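Local coordinates for protein acyltransferase (Streptococcus pneumoniae, PDB 5UG1) that probably transfers acetyl groups onto the hydroxyls of peptidoglycan sugars in the bacterial cell wall, at residues 11-16 and 144-149. Sequence-based numbering, arbitrary orientation.
Sequences DSVALR and VHFGSE. With 03S (methanesulfonic acid), chain B.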
# COMPACT_ATOMS: atom_id res chain seq x y z
N ASP A 11 3.42 -3.38 5.20
CA ASP A 11 3.94 -4.71 5.43
C ASP A 11 5.45 -4.84 5.15
O ASP A 11 6.13 -3.89 4.99
CB ASP A 11 3.11 -5.75 4.67
CG ASP A 11 3.19 -5.60 3.18
OD1 ASP A 11 3.97 -4.84 2.69
OD2 ASP A 11 2.45 -6.25 2.48
N SER A 12 5.93 -6.06 5.11
CA SER A 12 7.33 -6.32 4.87
C SER A 12 7.82 -5.85 3.52
O SER A 12 8.95 -5.54 3.39
CB SER A 12 7.62 -7.79 5.00
OG SER A 12 7.14 -8.48 3.91
N VAL A 13 6.95 -5.81 2.53
CA VAL A 13 7.33 -5.32 1.23
C VAL A 13 7.62 -3.81 1.30
O VAL A 13 8.63 -3.36 0.83
CB VAL A 13 6.31 -5.68 0.15
CG1 VAL A 13 6.74 -5.17 -1.20
CG2 VAL A 13 6.15 -7.17 0.08
N ALA A 14 6.71 -3.08 1.92
CA ALA A 14 6.93 -1.69 2.22
C ALA A 14 8.17 -1.50 3.10
O ALA A 14 8.95 -0.61 2.86
CB ALA A 14 5.72 -1.09 2.84
N LEU A 15 8.35 -2.37 4.09
CA LEU A 15 9.50 -2.23 4.97
C LEU A 15 10.80 -2.41 4.20
O LEU A 15 11.80 -1.74 4.48
CB LEU A 15 9.40 -3.23 6.12
CG LEU A 15 10.54 -3.12 7.13
CD1 LEU A 15 10.54 -1.75 7.79
CD2 LEU A 15 10.50 -4.23 8.17
N ARG A 16 10.78 -3.29 3.20
CA ARG A 16 11.96 -3.48 2.36
C ARG A 16 12.29 -2.21 1.57
O ARG A 16 13.46 -1.95 1.29
CB ARG A 16 11.71 -4.67 1.42
CG ARG A 16 12.94 -5.23 0.72
CD ARG A 16 12.54 -6.46 -0.10
NE ARG A 16 13.63 -7.03 -0.89
CZ ARG A 16 14.58 -7.82 -0.40
NH1 ARG A 16 14.56 -8.13 0.89
NH2 ARG A 16 15.53 -8.31 -1.19
N VAL A 144 8.20 -11.81 -4.16
CA VAL A 144 7.46 -10.88 -3.34
C VAL A 144 8.35 -9.76 -2.78
O VAL A 144 7.98 -8.62 -2.75
CB VAL A 144 6.80 -11.60 -2.16
CG1 VAL A 144 6.13 -10.62 -1.22
CG2 VAL A 144 5.83 -12.65 -2.63
N HIS A 145 9.52 -10.17 -2.33
CA HIS A 145 10.54 -9.29 -1.84
C HIS A 145 11.50 -8.98 -2.96
O HIS A 145 12.36 -9.75 -3.25
CB HIS A 145 11.25 -9.89 -0.63
CG HIS A 145 10.35 -10.12 0.55
ND1 HIS A 145 9.75 -11.32 0.80
CD2 HIS A 145 9.92 -9.27 1.51
CE1 HIS A 145 9.00 -11.21 1.88
NE2 HIS A 145 9.10 -9.98 2.33
N PHE A 146 11.32 -7.84 -3.59
CA PHE A 146 12.09 -7.46 -4.76
C PHE A 146 13.61 -7.45 -4.56
O PHE A 146 14.08 -7.16 -3.50
CB PHE A 146 11.62 -6.09 -5.26
CG PHE A 146 11.62 -5.04 -4.20
CD1 PHE A 146 12.80 -4.50 -3.76
CD2 PHE A 146 10.46 -4.60 -3.65
CE1 PHE A 146 12.82 -3.57 -2.78
CE2 PHE A 146 10.46 -3.67 -2.68
CZ PHE A 146 11.63 -3.13 -2.24
N GLY A 147 14.35 -7.77 -5.61
CA GLY A 147 15.80 -7.69 -5.57
C GLY A 147 16.53 -8.89 -5.00
O GLY A 147 16.24 -9.34 -3.88
N SER A 148 17.49 -9.42 -5.76
CA SER A 148 18.34 -10.52 -5.31
C SER A 148 19.71 -10.04 -4.87
O SER A 148 20.46 -10.82 -4.27
CB SER A 148 18.50 -11.57 -6.41
OG SER A 148 19.15 -11.01 -7.54
N GLU A 149 20.06 -8.79 -5.17
CA GLU A 149 21.25 -8.14 -4.64
C GLU A 149 20.98 -6.65 -4.57
O GLU A 149 19.88 -6.19 -4.91
CB GLU A 149 22.48 -8.46 -5.49
CG GLU A 149 22.21 -8.39 -6.96
CD GLU A 149 23.13 -9.31 -7.73
OE1 GLU A 149 24.37 -9.16 -7.60
OE2 GLU A 149 22.60 -10.20 -8.44
S10 03S B . 6.03 -9.51 3.93
O11 03S B . 5.88 -9.92 2.52
O12 03S B . 4.79 -8.85 4.39
C13 03S B . 6.31 -10.86 4.87
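Ser12 meets His145 at the head of helix 12-16, where the carboxylate of Asp11, the N-cap, accepts weak bonds from Val13 N and Ala14 N. His145 NE2 donates to Ser12 OG over 2.9 Å, the oxygen lying 20° out of the imidazole plane. That same OG is bonded covalently to S10 of the methylsulfonyl group, and Ser12 N holds sulfonyl O12 at 3.1 Å. On the far side of the imidazole, ND1 is hydrogen-bonded to Asp142, consistent with a Ser-His-Asp catalytic triad.

Val13, branched and apolar, brings its CG2 alongside the loop, where it packs 3.7 Å from Val144 CG1; both methyls also approach sulfonyl O11.

Arg16 is long enough to span the rest of the contact. With CG anti to the backbone N (chi1 -165°) and the chain extended as far as NE, CD lies over the centre of the Phe146 ring, 4.0 Å from its centroid, a CH-pi contact. Beyond it the guanidinium grips Phe146 O side-on, through NE (2.7 Å, in the carbonyl plane on a lone pair) and NH2 (3.0 Å, above that plane); NH2 also reaches Gly147 O weakly. Glycine suits this place, since at its positive phi a CB would press on Phe146 O. His145 CB lies over one guanidinium face, toward its rim.

Arginine thus ties down the backbone following His145, probably helping to position the imidazole, while the sulfonylated oxygen is consistent with Ser12 as the nucleophile and His145 as its base.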